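Long-range contact in C2 toxin component I (Clostridium botulinum, PDB 2J3X), which is the enzymatic component of a binary toxin and, as an ADP-ribosyltransferase, probably transfers ADP-ribose from NAD to actin in the host cell: residues Val164-Tyr174 with Leu186-Ile194. The protein carries 2 engineered substitutions. Sequence-based numbering, arbitrary orientation.
Sequences VKTRVPTTFDY and LLNQGFSII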
loop_
_atom_site.group_PDB
_atom_site.type_symbol
_atom_site.label_atom_id
_atom_site.label_comp_id
_atom_site.label_asym_id
_atom_site.label_seq_id
_atom_site.Cartn_x
_atom_site.Cartn_y
_atom_site.Cartn_z
ATOM N N VAL A 164 -11.249 -10.990 9.184
ATOM C CA VAL A 164 -11.477 -9.584 9.191
ATOM C C VAL A 164 -12.844 -9.270 8.634
ATOM O O VAL A 164 -13.089 -9.530 7.471
ATOM C CB VAL A 164 -10.370 -8.873 8.321
ATOM C CG1 VAL A 164 -10.520 -7.342 8.378
ATOM C CG2 VAL A 164 -8.961 -9.296 8.847
ATOM N N LYS A 165 -13.716 -8.747 9.486
ATOM C CA LYS A 165 -15.139 -8.460 9.122
ATOM C C LYS A 165 -15.276 -6.940 8.962
ATOM O O LYS A 165 -14.688 -6.182 9.748
ATOM C CB LYS A 165 -16.050 -8.937 10.261
ATOM C CG LYS A 165 -17.532 -8.851 9.960
ATOM C CD LYS A 165 -18.345 -9.466 11.119
ATOM C CE LYS A 165 -19.789 -9.378 10.844
ATOM N NZ LYS A 165 -20.450 -10.036 12.055
ATOM N N THR A 166 -15.967 -6.505 7.922
ATOM C CA THR A 166 -16.132 -5.097 7.666
ATOM C C THR A 166 -17.512 -4.844 7.065
ATOM O O THR A 166 -18.239 -5.766 6.762
ATOM C CB THR A 166 -15.016 -4.532 6.735
ATOM O OG1 THR A 166 -15.063 -3.096 6.765
ATOM C CG2 THR A 166 -15.198 -5.007 5.300
ATOM N N ARG A 167 -17.851 -3.582 6.919
ATOM C CA ARG A 167 -19.091 -3.134 6.255
ATOM C C ARG A 167 -18.703 -2.238 5.079
ATOM O O ARG A 167 -17.997 -1.230 5.261
ATOM C CB ARG A 167 -19.890 -2.356 7.297
ATOM C CG ARG A 167 -21.175 -1.671 6.807
ATOM C CD ARG A 167 -21.909 -1.177 8.038
ATOM N NE ARG A 167 -23.306 -0.887 7.718
ATOM C CZ ARG A 167 -24.388 -1.368 8.335
ATOM N NH1 ARG A 167 -24.309 -2.204 9.383
ATOM N NH2 ARG A 167 -25.575 -0.993 7.889
ATOM N N VAL A 168 -19.163 -2.574 3.878
ATOM C CA VAL A 168 -18.924 -1.754 2.721
ATOM C C VAL A 168 -20.125 -0.811 2.567
ATOM O O VAL A 168 -21.271 -1.278 2.524
ATOM C CB VAL A 168 -18.850 -2.615 1.450
ATOM C CG1 VAL A 168 -18.533 -1.729 0.219
ATOM C CG2 VAL A 168 -17.838 -3.761 1.658
ATOM N N PRO A 169 -19.856 0.507 2.470
ATOM C CA PRO A 169 -20.943 1.490 2.310
ATOM C C PRO A 169 -21.748 1.408 1.031
ATOM O O PRO A 169 -21.210 1.116 -0.037
ATOM C CB PRO A 169 -20.200 2.840 2.430
ATOM C CG PRO A 169 -18.962 2.490 3.236
ATOM C CD PRO A 169 -18.555 1.172 2.625
ATOM N N THR A 170 -23.050 1.740 1.117
ATOM C CA THR A 170 -23.881 1.871 -0.071
ATOM C C THR A 170 -23.203 2.889 -0.984
ATOM O O THR A 170 -22.472 3.768 -0.501
ATOM C CB THR A 170 -25.318 2.390 0.250
ATOM O OG1 THR A 170 -25.169 3.663 0.846
ATOM C CG2 THR A 170 -25.881 1.637 1.320
ATOM N N THR A 171 -23.454 2.705 -2.282
ATOM C CA THR A 171 -22.946 3.463 -3.435
ATOM C C THR A 171 -21.561 2.998 -3.906
ATOM O O THR A 171 -21.137 3.388 -4.998
ATOM C CB THR A 171 -22.934 5.028 -3.279
ATOM O OG1 THR A 171 -21.818 5.417 -2.500
ATOM C CG2 THR A 171 -24.229 5.587 -2.649
ATOM N N PHE A 172 -20.848 2.195 -3.103
ATOM C CA PHE A 172 -19.525 1.720 -3.560
ATOM C C PHE A 172 -19.643 0.785 -4.751
ATOM O O PHE A 172 -20.585 0.037 -4.858
ATOM C CB PHE A 172 -18.822 0.982 -2.439
ATOM C CG PHE A 172 -18.044 1.845 -1.527
ATOM C CD1 PHE A 172 -18.515 3.110 -1.153
ATOM C CD2 PHE A 172 -16.875 1.358 -0.957
ATOM C CE1 PHE A 172 -17.804 3.887 -0.231
ATOM C CE2 PHE A 172 -16.177 2.132 -0.026
ATOM C CZ PHE A 172 -16.641 3.386 0.312
ATOM N N ASP A 173 -18.675 0.842 -5.679
ATOM C CA ASP A 173 -18.675 -0.006 -6.866
ATOM C C ASP A 173 -18.452 -1.421 -6.433
ATOM O O ASP A 173 -17.722 -1.682 -5.455
ATOM C CB ASP A 173 -17.497 0.352 -7.792
ATOM C CG ASP A 173 -17.543 1.786 -8.284
ATOM O OD1 ASP A 173 -18.625 2.392 -8.381
ATOM O OD2 ASP A 173 -16.461 2.344 -8.548
ATOM N N TYR A 174 -19.058 -2.357 -7.154
ATOM C CA TYR A 174 -18.917 -3.770 -6.840
ATOM C C TYR A 174 -19.270 -4.680 -7.970
ATOM O O TYR A 174 -20.073 -4.330 -8.845
ATOM C CB TYR A 174 -19.730 -4.194 -5.601
ATOM C CG TYR A 174 -21.213 -4.397 -5.906
ATOM C CD1 TYR A 174 -22.024 -3.298 -6.162
ATOM C CD2 TYR A 174 -21.795 -5.686 -5.889
ATOM C CE1 TYR A 174 -23.411 -3.454 -6.449
ATOM C CE2 TYR A 174 -23.180 -5.876 -6.159
ATOM C CZ TYR A 174 -23.961 -4.751 -6.442
ATOM O OH TYR A 174 -25.311 -4.895 -6.676
ATOM N N LEU A 186 -16.646 -8.206 -5.285
ATOM C CA LEU A 186 -15.331 -7.777 -5.719
ATOM C C LEU A 186 -15.385 -6.262 -5.654
ATOM O O LEU A 186 -16.317 -5.653 -6.203
ATOM C CB LEU A 186 -15.097 -8.247 -7.173
ATOM C CG LEU A 186 -13.646 -7.958 -7.614
ATOM C CD1 LEU A 186 -12.654 -8.763 -6.794
ATOM C CD2 LEU A 186 -13.518 -8.273 -9.093
ATOM N N LEU A 187 -14.405 -5.632 -5.008
ATOM C CA LEU A 187 -14.398 -4.165 -4.918
ATOM C C LEU A 187 -13.094 -3.629 -5.541
ATOM O O LEU A 187 -12.176 -4.414 -5.798
ATOM C CB LEU A 187 -14.526 -3.673 -3.462
ATOM C CG LEU A 187 -15.557 -4.381 -2.590
ATOM C CD1 LEU A 187 -15.392 -3.816 -1.169
ATOM C CD2 LEU A 187 -16.958 -4.107 -3.097
ATOM N N ASN A 188 -13.055 -2.321 -5.797
ATOM C CA ASN A 188 -11.945 -1.660 -6.473
ATOM C C ASN A 188 -10.618 -1.917 -5.760
ATOM O O ASN A 188 -10.550 -2.215 -4.538
ATOM C CB ASN A 188 -12.204 -0.144 -6.452
ATOM C CG ASN A 188 -13.259 0.271 -7.453
ATOM O OD1 ASN A 188 -13.488 -0.445 -8.423
ATOM N ND2 ASN A 188 -13.800 1.465 -7.293
ATOM N N GLN A 189 -9.541 -1.721 -6.514
ATOM C CA GLN A 189 -8.213 -1.764 -5.961
ATOM C C GLN A 189 -8.020 -0.601 -4.974
ATOM O O GLN A 189 -8.650 0.474 -5.094
ATOM C CB GLN A 189 -7.221 -1.476 -7.098
ATOM C CG GLN A 189 -7.158 -2.557 -8.182
ATOM C CD GLN A 189 -5.896 -2.387 -9.023
ATOM O OE1 GLN A 189 -5.998 -2.248 -10.228
ATOM N NE2 GLN A 189 -4.692 -2.402 -8.380
ATOM N N GLY A 190 -7.107 -0.804 -4.016
ATOM C CA GLY A 190 -6.586 0.312 -3.245
ATOM C C GLY A 190 -7.357 0.732 -1.995
ATOM O O GLY A 190 -7.142 1.827 -1.471
ATOM N N PHE A 191 -8.253 -0.127 -1.511
ATOM C CA PHE A 191 -8.859 0.148 -0.219
ATOM C C PHE A 191 -7.922 -0.301 0.861
ATOM O O PHE A 191 -7.145 -1.251 0.654
ATOM C CB PHE A 191 -10.174 -0.634 -0.036
ATOM C CG PHE A 191 -11.341 -0.027 -0.774
ATOM C CD1 PHE A 191 -11.833 1.205 -0.385
ATOM C CD2 PHE A 191 -11.932 -0.699 -1.849
ATOM C CE1 PHE A 191 -12.897 1.806 -1.070
ATOM C CE2 PHE A 191 -13.012 -0.109 -2.562
ATOM C CZ PHE A 191 -13.484 1.136 -2.138
ATOM N N SER A 192 -8.080 0.302 2.038
ATOM C CA SER A 192 -7.375 -0.138 3.224
ATOM C C SER A 192 -8.366 -0.593 4.280
ATOM O O SER A 192 -9.550 -0.234 4.222
ATOM C CB SER A 192 -6.550 0.997 3.832
ATOM O OG SER A 192 -5.522 1.366 2.906
ATOM N N ILE A 193 -7.846 -1.362 5.221
ATOM C CA ILE A 193 -8.637 -1.746 6.406
ATOM C C ILE A 193 -7.927 -1.144 7.615
ATOM O O ILE A 193 -6.703 -1.225 7.717
ATOM C CB ILE A 193 -8.731 -3.252 6.527
ATOM C CG1 ILE A 193 -9.737 -3.803 5.519
ATOM C CG2 ILE A 193 -9.358 -3.637 7.876
ATOM C CD1 ILE A 193 -11.281 -3.534 5.951
ATOM N N ILE A 194 -8.710 -0.544 8.515
ATOM C CA ILE A 194 -8.243 -0.061 9.804
ATOM C C ILE A 194 -8.901 -0.928 10.908
ATOM O O ILE A 194 -10.114 -0.815 11.158
ATOM C CB ILE A 194 -8.636 1.386 10.009
ATOM C CG1 ILE A 194 -8.046 2.279 8.908
ATOM C CG2 ILE A 194 -8.126 1.872 11.401
ATOM C CD1 ILE A 194 -8.548 3.742 8.984
HETATM O O HOH W 1 -15.305 -0.597 -4.963
#
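Val168 and Leu187 meet tip to tip, CG2 of the valine 3.7 Å from CD1 of the leucine, while the other leucine branch, CD2, rests against Tyr174 CB. On strand 191-203, Ile193 turns two methyls to Val164-Tyr174: with CG1 anti to the carbonyl carbon (chi1 -76°) its arms part, CG2 lying 3.9 Å from Val164 CG1 and CD1 reaching the CB and OG1 of Thr166, whose hydroxyl is hydrogen-bonded to Gly213 O. The rings of Phe172 and Phe191 are almost parallel but displaced, their centroids 5.4 Å apart, and touch near their rims through Phe172 CE2 and Phe191 CE1 at 3.5 Å; Leu215 packs on both. A type II turn from Pro169 to Phe172 brings the first ring here, with Pro169 CD over the centre of one face. Strands 162-168, 183-187 and 191-203 belong to the mixed sheet of the N-terminal ADP-ribosyltransferase-like domain, none directly beside another. The polar links lie between Asp173 and Asn188. Asn188 ND2 donates to the anti side of Asp173 OD2 (3.1 Å, 149° at the hydrogen), somewhat out of the carboxylate plane, the amide and carboxylate planes turned 72° apart. A water donates to Asp173 O and accepts from Asn188 N, in plane at the edge of the Phe191 ring.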